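Local coordinates for nonstructural protein 2 (Human rotavirus C, PDB 2GU0) that probably binds single-stranded RNA, hydrolyses nucleoside triphosphates and unwinds RNA helices as a homooctamer that supports viral genome replication and packaging in viroplasms, at residues 112-117 against 123-128; 87-92 against 131-136; 201-206 against 293-298. All blocks are in the same frame, centred on the assembly; numbering follows the deposited sequence.

Interaction 1 (112-117 against 123-128); sequences ENLLCR and DILNAN
D123 OD1 accepts from R117 NH2 across the contact at 3.1 Å and from its own loop, where L125 N meets it nearly in line with the C-O bond. The second bond makes an Asx turn, which shapes the loop between helix 108-119 and helix 129-139. The other carboxylate oxygen, OD2, takes R117 NE at 2.8 Å with an almost straight N-H...O angle of 172°, from the syn side and close to the plane of the guanidinium. R117 therefore holds D123 in a side-on, two-nitrogen salt bridge, although the two flat groups are turned 45° apart and the NH2 bond is bent. N155 ND2 also donates to OD2, and R117 NH1 reaches the backbone oxygens of P150 and T152, so this largely buried ion pair is tied to the 150-155 loop as well.

A bend in the R117 chain at CG-CD (chi3 58°) lays the guanidinium beside the carboxylate. Over one of its faces sits L125, its CD1 3.3 Å from R117 CZ, while I124 CG1 comes up at the edge, 3.6 Å from NH2. L48, Y49 and I47 of a second subunit pack on R117, D123 and I124, placing the turn at a subunit interface. L114, on the helix, packs on A135, V136 and A139 of helix 129-139. The apolar end of the contact is a single methyl pair: the same L125 CD1 that covers the guanidinium meets L114 CD2 at 3.9 Å.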
loop_
_atom_site.group_PDB
_atom_site.type_symbol
_atom_site.label_atom_id
_atom_site.label_comp_id
_atom_site.label_asym_id
_atom_site.label_seq_id
_atom_site.Cartn_x
_atom_site.Cartn_y
_atom_site.Cartn_z
ATOM N N GLU A 112 -32.161 -2.512 3.433
ATOM C CA GLU A 112 -30.755 -2.207 3.261
ATOM C C GLU A 112 -30.388 -1.071 4.193
ATOM O O GLU A 112 -29.278 -1.024 4.705
ATOM C CB GLU A 112 -30.441 -1.849 1.808
ATOM C CG GLU A 112 -29.144 -1.071 1.637
ATOM C CD GLU A 112 -28.205 -1.649 0.592
ATOM O OE1 GLU A 112 -28.686 -2.204 -0.413
ATOM O OE2 GLU A 112 -26.977 -1.525 0.767
ATOM N N ASN A 113 -31.312 -0.150 4.430
ATOM C CA ASN A 113 -30.991 0.931 5.344
ATOM C C ASN A 113 -31.003 0.426 6.775
ATOM O O ASN A 113 -30.143 0.813 7.568
ATOM C CB ASN A 113 -31.949 2.109 5.181
ATOM C CG ASN A 113 -31.427 3.138 4.208
ATOM O OD1 ASN A 113 -30.214 3.302 4.060
ATOM N ND2 ASN A 113 -32.330 3.855 3.553
ATOM N N LEU A 114 -31.956 -0.444 7.114
ATOM C CA LEU A 114 -31.987 -0.980 8.472
ATOM C C LEU A 114 -30.651 -1.650 8.794
ATOM O O LEU A 114 -30.160 -1.536 9.914
ATOM C CB LEU A 114 -33.130 -1.974 8.657
ATOM C CG LEU A 114 -34.545 -1.390 8.758
ATOM C CD1 LEU A 114 -35.553 -2.515 8.805
ATOM C CD2 LEU A 114 -34.674 -0.539 9.985
ATOM N N LEU A 115 -30.059 -2.332 7.813
ATOM C CA LEU A 115 -28.761 -2.985 8.007
ATOM C C LEU A 115 -27.713 -1.996 8.504
ATOM O O LEU A 115 -26.907 -2.323 9.374
ATOM C CB LEU A 115 -28.242 -3.599 6.708
ATOM C CG LEU A 115 -28.837 -4.901 6.184
ATOM C CD1 LEU A 115 -28.130 -5.267 4.884
ATOM C CD2 LEU A 115 -28.677 -5.999 7.218
ATOM N N CYS A 116 -27.718 -0.791 7.941
ATOM C CA CYS A 116 -26.773 0.237 8.348
ATOM C C CYS A 116 -27.077 0.682 9.761
ATOM O O CYS A 116 -26.171 0.864 10.564
ATOM C CB CYS A 116 -26.836 1.433 7.395
ATOM S SG CYS A 116 -26.266 1.035 5.708
ATOM N N ARG A 117 -28.354 0.854 10.077
ATOM C CA ARG A 117 -28.716 1.274 11.425
ATOM C C ARG A 117 -28.247 0.212 12.397
ATOM O O ARG A 117 -27.671 0.515 13.432
ATOM C CB ARG A 117 -30.235 1.447 11.586
ATOM C CG ARG A 117 -30.837 2.692 10.952
ATOM C CD ARG A 117 -32.243 2.922 11.475
ATOM N NE ARG A 117 -32.231 3.064 12.924
ATOM C CZ ARG A 117 -33.301 2.983 13.707
ATOM N NH1 ARG A 117 -34.501 2.760 13.192
ATOM N NH2 ARG A 117 -33.165 3.111 15.018
ATOM N N ASP A 123 -26.356 3.269 17.268
ATOM C CA ASP A 123 -27.791 3.197 17.044
ATOM C C ASP A 123 -28.451 2.213 18.002
ATOM O O ASP A 123 -27.864 1.205 18.371
ATOM C CB ASP A 123 -28.073 2.812 15.590
ATOM C CG ASP A 123 -29.544 2.853 15.254
ATOM O OD1 ASP A 123 -30.339 2.153 15.907
ATOM O OD2 ASP A 123 -29.914 3.587 14.331
ATOM N N ILE A 124 -29.679 2.515 18.405
ATOM C CA ILE A 124 -30.408 1.663 19.336
ATOM C C ILE A 124 -30.682 0.284 18.778
ATOM O O ILE A 124 -30.799 -0.676 19.542
ATOM C CB ILE A 124 -31.771 2.284 19.753
ATOM C CG1 ILE A 124 -32.635 2.538 18.521
ATOM C CG2 ILE A 124 -31.546 3.580 20.529
ATOM C CD1 ILE A 124 -33.987 3.173 18.846
ATOM N N LEU A 125 -30.793 0.181 17.453
ATOM C CA LEU A 125 -31.061 -1.108 16.815
ATOM C C LEU A 125 -29.827 -1.992 16.831
ATOM O O LEU A 125 -29.875 -3.134 16.392
ATOM C CB LEU A 125 -31.525 -0.927 15.367
ATOM C CG LEU A 125 -32.839 -0.197 15.099
ATOM C CD1 LEU A 125 -33.214 -0.355 13.633
ATOM C CD2 LEU A 125 -33.931 -0.756 15.978
ATOM N N ASN A 126 -28.720 -1.460 17.328
ATOM C CA ASN A 126 -27.494 -2.233 17.401
ATOM C C ASN A 126 -27.606 -3.278 18.507
ATOM O O ASN A 126 -27.228 -4.433 18.321
ATOM C CB ASN A 126 -26.306 -1.317 17.685
ATOM C CG ASN A 126 -24.980 -2.060 17.676
ATOM O OD1 ASN A 126 -24.654 -2.732 16.703
ATOM N ND2 ASN A 126 -24.210 -1.934 18.750
ATOM N N ALA A 127 -28.148 -2.866 19.648
ATOM C CA ALA A 127 -28.298 -3.751 20.799
ATOM C C ALA A 127 -29.736 -4.085 21.141
ATOM O O ALA A 127 -30.029 -5.168 21.626
ATOM C CB ALA A 127 -27.626 -3.139 22.005
ATOM N N ASN A 128 -30.648 -3.159 20.903
ATOM C CA ASN A 128 -32.031 -3.438 21.229
ATOM C C ASN A 128 -32.636 -4.361 20.189
ATOM O O ASN A 128 -32.980 -3.933 19.088
ATOM C CB ASN A 128 -32.840 -2.153 21.306
ATOM C CG ASN A 128 -34.206 -2.383 21.893
ATOM O OD1 ASN A 128 -34.941 -3.277 21.458
ATOM N ND2 ASN A 128 -34.558 -1.582 22.892
#

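Interaction 2 (87-92 against 131-136); sequences LNMVSM and LRVKAV
V133 of helix 129-139 directs its side chain at the C-terminal end of helix 74-90 and divides its two methyls between M89 and V90. The contact is plain helix-to-helix packing in the N-terminal region of the chain, and V133 is much the most covered of the three residues. With CG1 anti to the backbone N (chi1 -179°), V133 turns that methyl to V90 CG2 at 4.2 Å and leaves CG2 for the sulfur of M89, with SD and CG2 3.9 Å apart. The closest backbones, M89 and V133, stay 7.8 Å apart between CA atoms.

On the inner side the packing continues: V133 also touches T86, and one turn farther on the buried V136 fits against L82 and T86 of the same helix while meeting L111 and L114 of helix 108-119. The outer side is the solvent side. M89 is exposed and shares only modest area, its sulfur meeting the valine at a slant. Just beyond, the chain leaves the helix at S91 with positive phi, and M92 turns back to W19 and I101. No other subunit touches either segment.

Since three valine methyls and a thioether sulfur carry the contact, it rests on dispersion and on the exclusion of water. Neither pair has a directional bond to fix its rotation, and the alignment of the two helices probably owes more to the neighbouring packing of buried V136 on L82 and T86.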
loop_
_atom_site.group_PDB
_atom_site.type_symbol
_atom_site.label_atom_id
_atom_site.label_comp_id
_atom_site.label_asym_id
_atom_site.label_seq_id
_atom_site.Cartn_x
_atom_site.Cartn_y
_atom_site.Cartn_z
ATOM N N LEU A 87 -36.921 -13.545 11.384
ATOM C CA LEU A 87 -38.017 -14.490 11.288
ATOM C C LEU A 87 -37.978 -15.594 12.360
ATOM O O LEU A 87 -39.022 -15.992 12.894
ATOM C CB LEU A 87 -38.031 -15.109 9.895
ATOM C CG LEU A 87 -38.435 -14.128 8.796
ATOM C CD1 LEU A 87 -38.364 -14.821 7.454
ATOM C CD2 LEU A 87 -39.841 -13.604 9.060
ATOM N N ASN A 88 -36.786 -16.084 12.683
ATOM C CA ASN A 88 -36.696 -17.138 13.675
ATOM C C ASN A 88 -37.193 -16.664 15.028
ATOM O O ASN A 88 -37.836 -17.418 15.762
ATOM C CB ASN A 88 -35.267 -17.672 13.788
ATOM C CG ASN A 88 -34.859 -18.497 12.579
ATOM O OD1 ASN A 88 -35.674 -19.211 11.998
ATOM N ND2 ASN A 88 -33.589 -18.413 12.204
ATOM N N MET A 89 -36.915 -15.411 15.364
ATOM C CA MET A 89 -37.367 -14.893 16.640
ATOM C C MET A 89 -38.878 -14.830 16.716
ATOM O O MET A 89 -39.473 -15.254 17.706
ATOM C CB MET A 89 -36.779 -13.522 16.902
ATOM C CG MET A 89 -35.370 -13.590 17.408
ATOM S SD MET A 89 -35.036 -12.165 18.412
ATOM C CE MET A 89 -36.104 -12.499 19.852
ATOM N N VAL A 90 -39.507 -14.308 15.672
ATOM C CA VAL A 90 -40.958 -14.227 15.652
ATOM C C VAL A 90 -41.546 -15.584 16.061
ATOM O O VAL A 90 -42.678 -15.665 16.540
ATOM C CB VAL A 90 -41.461 -13.833 14.253
ATOM C CG1 VAL A 90 -42.974 -13.893 14.203
ATOM C CG2 VAL A 90 -40.996 -12.443 13.926
ATOM N N SER A 91 -40.761 -16.642 15.880
ATOM C CA SER A 91 -41.176 -17.991 16.237
ATOM C C SER A 91 -42.597 -18.324 15.850
ATOM O O SER A 91 -43.359 -18.844 16.657
ATOM C CB SER A 91 -41.011 -18.211 17.733
ATOM O OG SER A 91 -39.643 -18.266 18.065
ATOM N N MET A 92 -42.960 -18.020 14.616
ATOM C CA MET A 92 -44.297 -18.322 14.140
ATOM C C MET A 92 -44.549 -19.841 14.216
ATOM O O MET A 92 -43.668 -20.647 13.902
ATOM C CB MET A 92 -44.434 -17.804 12.715
ATOM C CG MET A 92 -43.141 -17.890 11.915
ATOM S SD MET A 92 -43.143 -16.656 10.632
ATOM C CE MET A 92 -44.545 -17.206 9.683
ATOM N N LEU A 131 -36.817 -3.996 19.327
ATOM C CA LEU A 131 -37.086 -2.917 18.379
ATOM C C LEU A 131 -36.606 -3.323 16.992
ATOM O O LEU A 131 -37.295 -3.091 15.996
ATOM C CB LEU A 131 -36.398 -1.631 18.819
ATOM C CG LEU A 131 -37.049 -0.964 20.030
ATOM C CD1 LEU A 131 -36.413 0.391 20.321
ATOM C CD2 LEU A 131 -38.525 -0.796 19.734
ATOM N N ARG A 132 -35.431 -3.949 16.934
ATOM C CA ARG A 132 -34.873 -4.416 15.672
ATOM C C ARG A 132 -35.871 -5.320 14.953
ATOM O O ARG A 132 -36.169 -5.116 13.777
ATOM C CB ARG A 132 -33.576 -5.181 15.921
ATOM C CG ARG A 132 -32.860 -5.631 14.662
ATOM C CD ARG A 132 -31.377 -5.714 14.938
ATOM N NE ARG A 132 -31.051 -6.797 15.857
ATOM C CZ ARG A 132 -30.096 -6.747 16.784
ATOM N NH1 ARG A 132 -29.360 -5.652 16.939
ATOM N NH2 ARG A 132 -29.858 -7.812 17.544
ATOM N N VAL A 133 -36.399 -6.311 15.662
ATOM C CA VAL A 133 -37.364 -7.230 15.068
ATOM C C VAL A 133 -38.580 -6.475 14.532
ATOM O O VAL A 133 -39.075 -6.775 13.445
ATOM C CB VAL A 133 -37.826 -8.291 16.092
ATOM C CG1 VAL A 133 -38.810 -9.242 15.451
ATOM C CG2 VAL A 133 -36.635 -9.059 16.607
ATOM N N LYS A 134 -39.057 -5.489 15.286
ATOM C CA LYS A 134 -40.217 -4.715 14.841
ATOM C C LYS A 134 -39.911 -3.890 13.600
ATOM O O LYS A 134 -40.716 -3.855 12.672
ATOM C CB LYS A 134 -40.718 -3.790 15.958
ATOM C CG LYS A 134 -41.802 -4.391 16.831
ATOM C CD LYS A 134 -42.036 -3.563 18.087
ATOM C CE LYS A 134 -42.966 -4.289 19.061
ATOM N NZ LYS A 134 -43.102 -3.553 20.347
ATOM N N ALA A 135 -38.757 -3.223 13.587
ATOM C CA ALA A 135 -38.360 -2.401 12.443
ATOM C C ALA A 135 -38.279 -3.244 11.169
ATOM O O ALA A 135 -38.738 -2.830 10.094
ATOM C CB ALA A 135 -37.008 -1.733 12.714
ATOM N N VAL A 136 -37.690 -4.427 11.302
ATOM C CA VAL A 136 -37.541 -5.334 10.179
ATOM C C VAL A 136 -38.867 -5.917 9.723
ATOM O O VAL A 136 -39.103 -6.067 8.525
ATOM C CB VAL A 136 -36.605 -6.492 10.521
ATOM C CG1 VAL A 136 -36.644 -7.523 9.412
ATOM C CG2 VAL A 136 -35.200 -5.974 10.731
#

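Interaction 3 (201-206 against 293-298); sequences AFAAYI and KTVRTA
A203 and A204 offer the face of helix 196-209 that meets V295 and A298 near the start of the C-terminal helix 293-307, in the HIT-like part of the protein. The two helix segments cross at -59° with their axes 8.6 Å apart at closest approach. Along the first segment, A201 points away from this contact and packs on K34 of a second subunit. From F202 on, the helix belongs to a region predicted to bind RNA. F202 turns to the sheet: its ring stacks with F164, meets F261 edge to face and packs on I166.

A203 is the first to reach across, its CB lying 4.3 Å from V295 CG2. V295 has CG1 anti to the backbone N (chi1 170°), which leaves CG2 as the methyl that touches A203. A204 follows, with its CA 5.5 Å from that of V295. Its CB meets A298 CB methyl to methyl at 3.5 Å and lies 4.4 Å from V295 O, while T299 and I302 extend the surface under it. Y205 then points away and stacks on Y159, and I206 packs on I166 and F261.

Methyl groups carry the contact, with backbone atoms of V295 and A298 at its edge. Having no longer branches, A203, A204 and A298 permit the close approach at A204, and the attraction is apolar, with no polar pair between the segments.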
loop_
_atom_site.group_PDB
_atom_site.type_symbol
_atom_site.label_atom_id
_atom_site.label_comp_id
_atom_site.label_asym_id
_atom_site.label_seq_id
_atom_site.Cartn_x
_atom_site.Cartn_y
_atom_site.Cartn_z
ATOM N N ALA A 201 -45.635 24.885 12.925
ATOM C CA ALA A 201 -44.247 25.302 12.971
ATOM C C ALA A 201 -43.443 24.418 12.009
ATOM O O ALA A 201 -42.671 24.901 11.180
ATOM C CB ALA A 201 -43.716 25.180 14.384
ATOM N N PHE A 202 -43.649 23.112 12.125
ATOM C CA PHE A 202 -42.964 22.138 11.292
ATOM C C PHE A 202 -43.284 22.390 9.806
ATOM O O PHE A 202 -42.395 22.347 8.946
ATOM C CB PHE A 202 -43.405 20.734 11.729
ATOM C CG PHE A 202 -42.741 19.620 10.983
ATOM C CD1 PHE A 202 -41.381 19.371 11.141
ATOM C CD2 PHE A 202 -43.473 18.829 10.104
ATOM C CE1 PHE A 202 -40.757 18.348 10.432
ATOM C CE2 PHE A 202 -42.865 17.812 9.395
ATOM C CZ PHE A 202 -41.502 17.568 9.556
ATOM N N ALA A 203 -44.558 22.659 9.522
ATOM C CA ALA A 203 -45.034 22.927 8.165
ATOM C C ALA A 203 -44.235 24.071 7.563
ATOM O O ALA A 203 -43.823 24.020 6.402
ATOM C CB ALA A 203 -46.515 23.291 8.198
ATOM N N ALA A 204 -44.029 25.105 8.370
ATOM C CA ALA A 204 -43.269 26.269 7.958
ATOM C C ALA A 204 -41.806 25.873 7.876
ATOM O O ALA A 204 -41.092 26.305 6.980
ATOM C CB ALA A 204 -43.449 27.388 8.961
ATOM N N TYR A 205 -41.363 25.037 8.810
ATOM C CA TYR A 205 -39.977 24.602 8.806
ATOM C C TYR A 205 -39.600 23.930 7.498
ATOM O O TYR A 205 -38.569 24.257 6.920
ATOM C CB TYR A 205 -39.674 23.627 9.945
ATOM C CG TYR A 205 -38.233 23.168 9.922
ATOM C CD1 TYR A 205 -37.236 23.915 10.533
ATOM C CD2 TYR A 205 -37.850 22.039 9.190
ATOM C CE1 TYR A 205 -35.886 23.555 10.411
ATOM C CE2 TYR A 205 -36.505 21.672 9.057
ATOM C CZ TYR A 205 -35.534 22.436 9.667
ATOM O OH TYR A 205 -34.215 22.101 9.520
ATOM N N ILE A 206 -40.410 22.989 7.025
ATOM C CA ILE A 206 -40.051 22.313 5.784
ATOM C C ILE A 206 -40.298 23.144 4.533
ATOM O O ILE A 206 -39.755 22.845 3.469
ATOM C CB ILE A 206 -40.759 20.938 5.620
ATOM C CG1 ILE A 206 -42.274 21.105 5.691
ATOM C CG2 ILE A 206 -40.256 19.958 6.677
ATOM C CD1 ILE A 206 -43.023 19.810 5.474
ATOM N N LYS A 293 -52.154 30.490 4.192
ATOM C CA LYS A 293 -51.383 31.717 4.293
ATOM C C LYS A 293 -50.741 31.748 5.671
ATOM O O LYS A 293 -49.722 32.408 5.869
ATOM C CB LYS A 293 -52.272 32.945 4.073
ATOM C CG LYS A 293 -52.801 33.048 2.647
ATOM C CD LYS A 293 -53.605 34.319 2.408
ATOM C CE LYS A 293 -54.190 34.327 1.001
ATOM N NZ LYS A 293 -54.911 35.592 0.703
ATOM N N THR A 294 -51.334 31.023 6.618
ATOM C CA THR A 294 -50.782 30.950 7.969
ATOM C C THR A 294 -49.410 30.323 7.846
ATOM O O THR A 294 -48.502 30.621 8.618
ATOM C CB THR A 294 -51.619 30.055 8.889
ATOM O OG1 THR A 294 -52.932 30.605 9.020
ATOM C CG2 THR A 294 -50.970 29.954 10.260
ATOM N N VAL A 295 -49.278 29.446 6.861
ATOM C CA VAL A 295 -48.022 28.767 6.601
ATOM C C VAL A 295 -47.046 29.655 5.822
ATOM O O VAL A 295 -45.857 29.703 6.147
ATOM C CB VAL A 295 -48.275 27.446 5.849
ATOM C CG1 VAL A 295 -46.967 26.847 5.366
ATOM C CG2 VAL A 295 -48.978 26.479 6.781
ATOM N N ARG A 296 -47.539 30.355 4.802
ATOM C CA ARG A 296 -46.674 31.243 4.031
ATOM C C ARG A 296 -46.083 32.285 4.973
ATOM O O ARG A 296 -44.867 32.492 5.009
ATOM C CB ARG A 296 -47.460 31.961 2.940
ATOM C CG ARG A 296 -47.909 31.102 1.791
ATOM C CD ARG A 296 -48.862 31.905 0.940
ATOM N NE ARG A 296 -49.343 31.170 -0.222
ATOM C CZ ARG A 296 -50.335 31.586 -1.004
ATOM N NH1 ARG A 296 -50.951 32.733 -0.737
ATOM N NH2 ARG A 296 -50.706 30.864 -2.058
ATOM N N THR A 297 -46.961 32.939 5.732
ATOM C CA THR A 297 -46.556 33.965 6.694
ATOM C C THR A 297 -45.532 33.379 7.654
ATOM O O THR A 297 -44.543 34.025 8.001
ATOM C CB THR A 297 -47.779 34.487 7.519
ATOM O OG1 THR A 297 -48.609 35.308 6.687
ATOM C CG2 THR A 297 -47.320 35.294 8.734
ATOM N N ALA A 298 -45.784 32.146 8.076
ATOM C CA ALA A 298 -44.893 31.469 8.997
ATOM C C ALA A 298 -43.538 31.194 8.344
ATOM O O ALA A 298 -42.507 31.279 9.012
ATOM C CB ALA A 298 -45.529 30.174 9.482
#

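Overall arrangement
Interactions 1 and 2 adjoin, their centres 13 Å apart, and helix 129-139 joins them: R132 NH1 probably donates to L125 O at 2.6 Å, while L114 CD1 packs on A135 O at 3.5 Å. Along the chain interaction 1 is nested inside the loop that interaction 2 closes. Helix 129-139 touches both helix 108-119, through L114, and helix 74-90, through V136 on L82. L114 of interaction 1 lies about 8 Å, side chain to side chain, from Q107 and K185, both predicted to bind ATP; interactions 2 and 3 lie away from such sites. Interaction 3 belongs to the C-terminal half, its centre 33 Å from that of interaction 1 and 39 Å from that of interaction 2.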